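Side-chain contacts in histidine acid phosphatase (Hafnia alvei, PDB 4ARU), which belongs to branch 2 of the histidine phosphatase superfamily and combines a mixed beta sheet with flanking helices in a single chain: residues A[71-76]-A[298-303]; A[63-68]-A[78-83]; A[58-63]-A[372-377]. All blocks are in the same frame, centred on the assembly; numbering follows the deposited sequence. Where two conformers were deposited one is given.

Contact 1: residues A[71-76]-A[298-303]; sequences QGLLPK and NKILFI
A chi1 of -168° swings the Leu73 fork beside its own carbonyl carbon and brings both methyl groups to Lys299 and Ile300; Leu74, whose CG lies anti to the carbonyl carbon (chi1 -70°), spreads its forked end across the tip of Ile300. The two branches of Leu73 divide the work. CD1 lies against the aliphatic part of Lys299, 3.9 Å from its CB, while CD2 rests near Lys299 O and reaches Ile300 CG1 at 4.0 Å. Ile300 extends toward the loop, and the Leu74 and Ile300 side chains cross at about a right angle, the Ile300 CD1 methyl against the fork of Leu74. The fit is tight, with Leu74 CD1 only 3.5 Å from Ile300 CD1. Branched aliphatic residues suit this buried place because their forked ends present methyls to neighbours on more than one side. Lys299 serves at the margin: bent at chi2 and chi4, its chain lays methylenes on Leu73 and carries NZ to a water 2.7 Å away, which donates to Leu73 O. Apolar packing and a water bridge thus join the same two residues. Gly72, with positive phi, is the C-prime residue of a Schellman motif closing helix 51-70, and Leu73 N bonds back to Phe68 O. Leu73 also touches Val13 of strand 9-18, and Phe68 touches Leu73, Leu74 and Ile300, packing the helix end on the sheet of an alpha/beta fold.

Contact 2: residues A[63-68]-A[78-83]; sequences FYRERF and NCPTPD
Arg65 is the centre of this contact, reaching from residues 63-68 of helix 51-70 to the loop 78-83, where Asn78 and Pro80 receive it. Its CG stands anti to the backbone N (chi1 179°), and a single bend at chi2 (53°) directs the otherwise extended chain to the loop backbone. There NH2 donates to Asn78 O over 2.8 Å, with an angle of 141° at the hydrogen. The bond is therefore noticeably bent. Asn78 O lies at the guanidinium edge, slightly tilted from its plane, whereas the nitrogen sits above the carbonyl plane of Asn78. Asn78 contributes through its main chain, its CB pointing away from the helix. Pro80 supplies the apolar part of the contact: its CD comes within 4.0 Å of Arg65 NH1, approaching the flat group obliquely, and the compact ring packs there without adding a polar group of its own. Arginine suits the position because one flat, charged group can serve several carbonyls at once. NH2 also bonds to Pro75 O, and NH1 bonds to Leu106 O. These bonds satisfy polar atoms of a buried side chain and restrain the rotation of its guanidinium, while the positive charge probably polarises the carbonyls it meets. Beside Asn78, Cys79 is tied by a disulfide to Cys110. Arg65 thus links helix 51-70 to the loop that leads into strand 85-89 and, through Leu106 O, to the end of helix 93-106, while Phe68 and Tyr64 of its own helix pack on strands 9-18 and 335-342.

Contact 3: residues A[58-63]-A[372-377]; sequences SLMGGF and HPAGSV
Packing of helix 51-70 on the loop that enters strand 375-378, a strand paired antiparallel with 348-356 of the mixed sheet, is the element here. Its centre is the Phe63 ring, with Ala374 over one face. Ala374 CB lies 4.0 Å from the ring centroid and only 16° off the ring normal, a CH-pi contact in which the methyl sits nearly over the ring centre, shifted toward the CD2-CE2 side. Ala374 N is over that face as well, but displaced toward the rim, 3.6 Å from Phe63 CE1. The backbone therefore comes down on the ring together with the methyl, an approach that the small alanine side chain permits. Pro373 adds a second touch from an oblique direction, its CB lying 3.6 Å from Phe63 CE1. The first torsion of Phe63, 177°, sets the ring beside the carbonyl carbon and carries it out from the helix toward the loop. One turn earlier, Met60 bends at chi2 and chi3; in one of its two conformers SD lies 4.1 Å from Ala374 CB. The flexible thioether can follow the contour of its neighbours, and Met60 also touches Val355 of strand 348-356 as well as Leu368, which Phe63 touches too. In that conformer Ala374 is packed by both an aromatic ring and a thioether. The pyrrolidine ring of Pro373 restricts its phi, limiting backbone freedom just before Ala374, and its carbonyl O accepts a hydrogen bond from Gln361 NE2. Across the two segments themselves the attraction is dispersion and CH-pi, without hydrogen bonds or paired charges; it depends chiefly on close fit of shape, with the polar link to Gln361 supplied from outside.

Overall arrangement
Helix 51-70 unites the three sites: contacts 2 and 3 lie on it and share Phe63, while contact 1 begins just beyond its end. Contacts 1 and 2, centres about 6 Å apart, touch where Leu74 CD1 packs 3.6 Å from Arg65 CD. Contact 3 lies about 13 Å from contact 2, centre to centre, and touches it where Arg67 NH1 packs 3.7 Å from Ser376 OG; contact 1, about 15 Å away, it does not touch, though both reach the same mixed sheet. Along the sequence, contacts 1 and 2 interlock, nested within the loop closed by contact 3. Beyond strand 375-378 the chain runs on to the potassium ion site of Asn380, Ile381, Cys384 and Gln387.

Contact 1: residues A[71-76]-A[298-303]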
loop_
_atom_site.group_PDB
_atom_site.type_symbol
_atom_site.label_atom_id
_atom_site.label_comp_id
_atom_site.label_asym_id
_atom_site.label_seq_id
_atom_site.Cartn_x
_atom_site.Cartn_y
_atom_site.Cartn_z
ATOM N N GLN A 71 10.296 -3.547 22.440
ATOM C CA GLN A 71 11.304 -4.432 21.833
ATOM C C GLN A 71 12.726 -3.856 21.975
ATOM O O GLN A 71 13.709 -4.407 21.443
ATOM C CB GLN A 71 10.954 -4.732 20.362
ATOM C CG GLN A 71 9.545 -5.344 20.148
ATOM C CD GLN A 71 9.048 -5.369 18.696
ATOM O OE1 GLN A 71 9.008 -4.346 17.970
ATOM N NE2 GLN A 71 8.615 -6.558 18.262
ATOM N N GLY A 72 12.866 -2.761 22.708
ATOM C CA GLY A 72 14.183 -2.205 23.021
ATOM C C GLY A 72 14.844 -1.394 21.930
ATOM O O GLY A 72 15.996 -0.932 22.079
ATOM N N LEU A 73 14.095 -1.177 20.853
ATOM C CA LEU A 73 14.613 -0.510 19.686
ATOM C C LEU A 73 14.610 1.019 19.866
ATOM O O LEU A 73 15.559 1.694 19.406
ATOM C CB LEU A 73 13.790 -0.980 18.476
ATOM C CG LEU A 73 14.396 -0.590 17.136
ATOM C CD1 LEU A 73 15.767 -1.221 16.927
ATOM C CD2 LEU A 73 13.398 -0.915 16.039
ATOM N N LEU A 74 13.602 1.588 20.524
ATOM C CA LEU A 74 13.516 3.028 20.883
ATOM C C LEU A 74 13.436 3.242 22.398
ATOM O O LEU A 74 13.016 2.343 23.078
ATOM C CB LEU A 74 12.218 3.603 20.341
ATOM C CG LEU A 74 12.148 3.749 18.834
ATOM C CD1 LEU A 74 10.736 4.219 18.523
ATOM C CD2 LEU A 74 13.196 4.773 18.403
ATOM N N PRO A 75 13.725 4.490 22.902
ATOM C CA PRO A 75 13.712 4.760 24.341
ATOM C C PRO A 75 12.316 4.779 24.914
ATOM O O PRO A 75 11.346 5.093 24.183
ATOM C CB PRO A 75 14.368 6.159 24.447
ATOM C CG PRO A 75 14.114 6.807 23.129
ATOM C CD PRO A 75 14.072 5.703 22.118
ATOM N N LYS A 76 12.183 4.416 26.198
ATOM C CA LYS A 76 10.842 4.231 26.768
ATOM C C LYS A 76 10.171 5.588 27.035
ATOM O O LYS A 76 8.928 5.688 27.079
ATOM C CB LYS A 76 10.852 3.429 28.073
ATOM C CG LYS A 76 11.404 2.004 28.017
ATOM C CD LYS A 76 10.533 1.038 27.247
ATOM C CE LYS A 76 10.880 -0.412 27.561
ATOM N NZ LYS A 76 12.253 -0.805 27.098
ATOM N N ASN A 298 20.973 3.979 11.995
ATOM C CA ASN A 298 19.522 4.068 11.834
ATOM C C ASN A 298 18.865 2.809 12.349
ATOM O O ASN A 298 19.384 1.713 12.071
ATOM C CB ASN A 298 19.166 4.269 10.365
ATOM C CG ASN A 298 17.674 4.285 10.140
ATOM O OD1 ASN A 298 17.058 3.253 9.771
ATOM N ND2 ASN A 298 17.056 5.373 10.492
ATOM N N LYS A 299 17.798 2.975 13.121
ATOM C CA LYS A 299 17.019 1.869 13.672
ATOM C C LYS A 299 15.628 1.724 13.020
ATOM O O LYS A 299 15.079 0.608 12.965
ATOM C CB LYS A 299 16.832 2.055 15.175
ATOM C CG LYS A 299 18.110 2.189 15.990
ATOM C CD LYS A 299 19.021 1.022 15.734
ATOM C CE LYS A 299 20.305 1.093 16.586
ATOM N NZ LYS A 299 20.047 0.653 17.980
ATOM N N ILE A 300 15.043 2.831 12.580
ATOM C CA ILE A 300 13.732 2.831 12.015
ATOM C C ILE A 300 13.775 3.654 10.730
ATOM O O ILE A 300 14.106 4.849 10.762
ATOM C CB ILE A 300 12.676 3.428 12.954
ATOM C CG1 ILE A 300 12.601 2.633 14.294
ATOM C CG2 ILE A 300 11.301 3.483 12.274
ATOM C CD1 ILE A 300 11.917 3.422 15.367
ATOM N N LEU A 301 13.459 3.011 9.629
ATOM C CA LEU A 301 13.369 3.632 8.304
ATOM C C LEU A 301 11.902 3.534 7.900
ATOM O O LEU A 301 11.380 2.441 7.731
ATOM C CB LEU A 301 14.290 2.982 7.291
ATOM C CG LEU A 301 14.122 3.347 5.815
ATOM C CD1 LEU A 301 14.275 4.847 5.643
ATOM C CD2 LEU A 301 15.050 2.599 4.908
ATOM N N PHE A 302 11.215 4.670 7.792
ATOM C CA PHE A 302 9.818 4.742 7.414
ATOM C C PHE A 302 9.766 5.345 5.999
ATOM O O PHE A 302 10.253 6.487 5.790
ATOM C CB PHE A 302 9.042 5.604 8.415
ATOM C CG PHE A 302 7.576 5.703 8.158
ATOM C CD1 PHE A 302 7.069 6.708 7.357
ATOM C CD2 PHE A 302 6.670 4.814 8.738
ATOM C CE1 PHE A 302 5.700 6.863 7.183
ATOM C CE2 PHE A 302 5.294 4.956 8.541
ATOM C CZ PHE A 302 4.823 5.983 7.736
ATOM N N ILE A 303 9.123 4.630 5.083
ATOM C CA ILE A 303 9.032 4.987 3.709
ATOM C C ILE A 303 7.566 5.225 3.411
ATOM O O ILE A 303 6.730 4.275 3.494
ATOM C CB ILE A 303 9.627 3.902 2.790
ATOM C CG1 ILE A 303 11.081 3.584 3.145
ATOM C CG2 ILE A 303 9.480 4.331 1.330
ATOM C CD1 ILE A 303 11.645 2.381 2.402
HETATM O O HOH W 1 18.351 0.691 20.045
#

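Contact 2: residues A[63-68]-A[78-83]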
loop_
_atom_site.group_PDB
_atom_site.type_symbol
_atom_site.label_atom_id
_atom_site.label_comp_id
_atom_site.label_asym_id
_atom_site.label_seq_id
_atom_site.Cartn_x
_atom_site.Cartn_y
_atom_site.Cartn_z
ATOM N N PHE A 63 1.430 3.903 18.016
ATOM C CA PHE A 63 1.449 2.449 18.184
ATOM C C PHE A 63 2.851 1.907 17.915
ATOM O O PHE A 63 3.386 1.101 18.696
ATOM C CB PHE A 63 0.446 1.787 17.246
ATOM C CG PHE A 63 0.492 0.279 17.327
ATOM C CD1 PHE A 63 0.019 -0.372 18.466
ATOM C CD2 PHE A 63 1.104 -0.462 16.328
ATOM C CE1 PHE A 63 0.092 -1.770 18.571
ATOM C CE2 PHE A 63 1.192 -1.843 16.429
ATOM C CZ PHE A 63 0.681 -2.482 17.561
ATOM N N TYR A 64 3.453 2.359 16.829
ATOM C CA TYR A 64 4.814 1.967 16.503
ATOM C C TYR A 64 5.782 2.324 17.626
ATOM O O TYR A 64 6.667 1.526 17.979
ATOM C CB TYR A 64 5.308 2.610 15.195
ATOM C CG TYR A 64 4.698 2.119 13.913
ATOM C CD1 TYR A 64 4.720 0.783 13.550
ATOM C CD2 TYR A 64 4.117 3.025 13.034
ATOM C CE1 TYR A 64 4.126 0.385 12.335
ATOM C CE2 TYR A 64 3.555 2.623 11.829
ATOM C CZ TYR A 64 3.534 1.319 11.515
ATOM O OH TYR A 64 2.951 1.025 10.255
ATOM N N ARG A 65 5.604 3.497 18.221
ATOM C CA ARG A 65 6.425 3.880 19.376
ATOM C C ARG A 65 6.318 2.852 20.492
ATOM O O ARG A 65 7.340 2.376 21.005
ATOM C CB ARG A 65 6.084 5.294 19.888
ATOM C CG ARG A 65 6.883 5.734 21.109
ATOM C CD ARG A 65 8.379 5.573 20.839
ATOM N NE ARG A 65 9.265 6.020 21.924
ATOM C CZ ARG A 65 9.613 7.292 22.156
ATOM N NH1 ARG A 65 9.174 8.290 21.393
ATOM N NH2 ARG A 65 10.427 7.572 23.169
ATOM N N GLU A 66 5.092 2.463 20.854
ATOM C CA GLU A 66 4.905 1.529 21.951
ATOM C C GLU A 66 5.508 0.174 21.584
ATOM O O GLU A 66 6.139 -0.437 22.455
ATOM C CB GLU A 66 3.436 1.338 22.287
ATOM C CG GLU A 66 2.753 2.510 22.945
ATOM C CD GLU A 66 1.473 2.145 23.719
ATOM O OE1 GLU A 66 1.296 1.003 24.188
ATOM O OE2 GLU A 66 0.637 3.056 23.897
ATOM N N ARG A 67 5.325 -0.291 20.345
ATOM C CA ARG A 67 5.791 -1.621 19.943
ATOM C C ARG A 67 7.319 -1.613 19.962
ATOM O O ARG A 67 7.960 -2.512 20.529
ATOM C CB ARG A 67 5.282 -1.938 18.534
ATOM C CG ARG A 67 5.824 -3.214 17.882
ATOM C CD ARG A 67 5.151 -3.317 16.514
ATOM N NE ARG A 67 5.634 -4.365 15.604
ATOM C CZ ARG A 67 4.871 -5.299 15.011
ATOM N NH1 ARG A 67 3.542 -5.380 15.209
ATOM N NH2 ARG A 67 5.453 -6.170 14.187
ATOM N N PHE A 68 7.930 -0.598 19.378
ATOM C CA PHE A 68 9.381 -0.628 19.261
ATOM C C PHE A 68 10.092 -0.337 20.587
ATOM O O PHE A 68 11.208 -0.820 20.818
ATOM C CB PHE A 68 9.861 0.285 18.135
ATOM C CG PHE A 68 9.297 -0.095 16.766
ATOM C CD1 PHE A 68 9.184 -1.420 16.373
ATOM C CD2 PHE A 68 8.851 0.883 15.891
ATOM C CE1 PHE A 68 8.644 -1.771 15.107
ATOM C CE2 PHE A 68 8.321 0.545 14.653
ATOM C CZ PHE A 68 8.191 -0.772 14.280
ATOM N N ASN A 78 10.676 10.100 26.182
ATOM C CA ASN A 78 11.447 11.183 25.590
ATOM C C ASN A 78 12.104 10.778 24.249
ATOM O O ASN A 78 12.245 9.580 23.913
ATOM C CB ASN A 78 12.519 11.697 26.576
ATOM C CG ASN A 78 12.151 11.475 28.049
ATOM O OD1 ASN A 78 11.059 11.844 28.507
ATOM N ND2 ASN A 78 13.080 10.884 28.802
ATOM N N CYS A 79 12.589 11.787 23.542
ATOM C CA CYS A 79 12.901 11.702 22.120
ATOM C C CYS A 79 13.927 10.686 21.688
ATOM O O CYS A 79 14.958 10.512 22.358
ATOM C CB CYS A 79 13.328 13.098 21.634
ATOM S SG CYS A 79 11.978 14.281 21.860
ATOM N N PRO A 80 13.646 9.994 20.573
ATOM C CA PRO A 80 14.700 9.206 19.969
ATOM C C PRO A 80 15.861 10.134 19.631
ATOM O O PRO A 80 15.640 11.331 19.388
ATOM C CB PRO A 80 14.078 8.661 18.690
ATOM C CG PRO A 80 12.608 8.899 18.801
ATOM C CD PRO A 80 12.425 10.026 19.758
ATOM N N THR A 81 17.069 9.596 19.631
ATOM C CA THR A 81 18.203 10.324 19.062
ATOM C C THR A 81 17.898 10.480 17.558
ATOM O O THR A 81 17.361 9.595 16.955
ATOM C CB THR A 81 19.512 9.589 19.310
ATOM O OG1 THR A 81 20.599 10.478 19.051
ATOM C CG2 THR A 81 19.632 8.320 18.432
ATOM N N PRO A 82 18.192 11.638 16.947
ATOM C CA PRO A 82 17.702 11.753 15.549
ATOM C C PRO A 82 18.284 10.780 14.514
ATOM O O PRO A 82 17.609 10.439 13.560
ATOM C CB PRO A 82 18.062 13.199 15.201
ATOM C CG PRO A 82 17.849 13.876 16.506
ATOM C CD PRO A 82 18.522 12.962 17.509
ATOM N N ASP A 83 19.498 10.280 14.716
ATOM C CA ASP A 83 20.096 9.239 13.864
ATOM C C ASP A 83 19.256 7.945 13.821
ATOM O O ASP A 83 19.295 7.215 12.877
ATOM C CB ASP A 83 21.475 8.857 14.426
ATOM C CG ASP A 83 22.598 9.859 14.086
ATOM O OD1 ASP A 83 22.472 10.658 13.165
ATOM O OD2 ASP A 83 23.630 9.831 14.763
#

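Contact 3: residues A[58-63]-A[372-377]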
loop_
_atom_site.group_PDB
_atom_site.type_symbol
_atom_site.label_atom_id
_atom_site.label_comp_id
_atom_site.label_asym_id
_atom_site.label_seq_id
_atom_site.Cartn_x
_atom_site.Cartn_y
_atom_site.Cartn_z
ATOM N N SER A 58 -0.842 9.612 12.753
ATOM C CA SER A 58 -0.167 9.837 14.041
ATOM C C SER A 58 -0.546 8.764 15.069
ATOM O O SER A 58 0.305 8.369 15.856
ATOM C CB SER A 58 -0.449 11.236 14.582
ATOM O OG SER A 58 -1.730 11.330 15.172
ATOM N N LEU A 59 -1.792 8.268 15.016
ATOM C CA LEU A 59 -2.195 7.191 15.948
ATOM C C LEU A 59 -1.322 5.946 15.650
ATOM O O LEU A 59 -0.847 5.268 16.585
ATOM C CB LEU A 59 -3.707 6.864 15.854
ATOM C CG LEU A 59 -4.626 7.963 16.318
ATOM C CD1 LEU A 59 -6.086 7.517 16.120
ATOM C CD2 LEU A 59 -4.396 8.363 17.768
ATOM N N MET A 60 -1.113 5.621 14.388
ATOM C CA MET A 60 -0.185 4.547 14.004
ATOM C C MET A 60 1.234 4.812 14.504
ATOM O O MET A 60 1.881 3.903 15.028
ATOM C CB MET A 60 -0.181 4.293 12.496
ATOM C CG MET A 60 -1.470 3.677 11.995
ATOM S SD MET A 60 -1.599 1.921 12.386
ATOM C CE MET A 60 -0.512 1.166 11.176
ATOM N N GLY A 61 1.716 6.048 14.352
ATOM C CA GLY A 61 3.045 6.411 14.884
ATOM C C GLY A 61 3.154 6.100 16.364
ATOM O O GLY A 61 4.173 5.578 16.813
ATOM N N GLY A 62 2.137 6.463 17.131
ATOM C CA GLY A 62 2.077 6.169 18.580
ATOM C C GLY A 62 2.110 4.677 18.839
ATOM O O GLY A 62 2.728 4.244 19.804
ATOM N N PHE A 63 1.430 3.903 18.016
ATOM C CA PHE A 63 1.449 2.449 18.184
ATOM C C PHE A 63 2.851 1.907 17.915
ATOM O O PHE A 63 3.386 1.101 18.696
ATOM C CB PHE A 63 0.446 1.787 17.246
ATOM C CG PHE A 63 0.492 0.279 17.327
ATOM C CD1 PHE A 63 0.019 -0.372 18.466
ATOM C CD2 PHE A 63 1.104 -0.462 16.328
ATOM C CE1 PHE A 63 0.092 -1.770 18.571
ATOM C CE2 PHE A 63 1.192 -1.843 16.429
ATOM C CZ PHE A 63 0.681 -2.482 17.561
ATOM N N HIS A 372 -4.524 -2.266 23.210
ATOM C CA HIS A 372 -5.576 -2.139 22.193
ATOM C C HIS A 372 -4.928 -1.904 20.856
ATOM O O HIS A 372 -4.908 -0.775 20.364
ATOM C CB HIS A 372 -6.593 -1.054 22.581
ATOM C CG HIS A 372 -7.320 -1.382 23.828
ATOM N ND1 HIS A 372 -6.946 -0.928 25.071
ATOM C CD2 HIS A 372 -8.333 -2.255 24.041
ATOM C CE1 HIS A 372 -7.729 -1.455 25.986
ATOM N NE2 HIS A 372 -8.580 -2.267 25.377
ATOM N N PRO A 373 -4.359 -2.959 20.266
ATOM C CA PRO A 373 -3.385 -2.757 19.244
ATOM C C PRO A 373 -3.956 -2.548 17.832
ATOM O O PRO A 373 -5.078 -2.940 17.539
ATOM C CB PRO A 373 -2.556 -4.074 19.291
ATOM C CG PRO A 373 -3.509 -5.091 19.800
ATOM C CD PRO A 373 -4.352 -4.351 20.786
ATOM N N ALA A 374 -3.131 -1.998 16.950
ATOM C CA ALA A 374 -3.388 -2.098 15.493
ATOM C C ALA A 374 -3.477 -3.567 15.104
ATOM O O ALA A 374 -2.939 -4.456 15.775
ATOM C CB ALA A 374 -2.296 -1.413 14.731
ATOM N N GLY A 375 -4.127 -3.826 13.986
ATOM C CA GLY A 375 -4.092 -5.143 13.376
ATOM C C GLY A 375 -2.702 -5.445 12.888
ATOM O O GLY A 375 -1.907 -4.564 12.530
ATOM N N SER A 376 -2.369 -6.735 12.886
ATOM C CA SER A 376 -1.073 -7.167 12.370
ATOM C C SER A 376 -1.224 -8.594 11.874
ATOM O O SER A 376 -1.779 -9.423 12.573
ATOM C CB SER A 376 0.032 -7.049 13.437
ATOM O OG SER A 376 1.334 -7.396 12.964
ATOM N N VAL A 377 -0.728 -8.859 10.669
ATOM C CA VAL A 377 -0.729 -10.198 10.093
ATOM C C VAL A 377 0.715 -10.556 9.784
ATOM O O VAL A 377 1.391 -9.838 9.045
ATOM C CB VAL A 377 -1.585 -10.260 8.821
ATOM C CG1 VAL A 377 -1.472 -11.621 8.158
ATOM C CG2 VAL A 377 -3.039 -9.989 9.177
#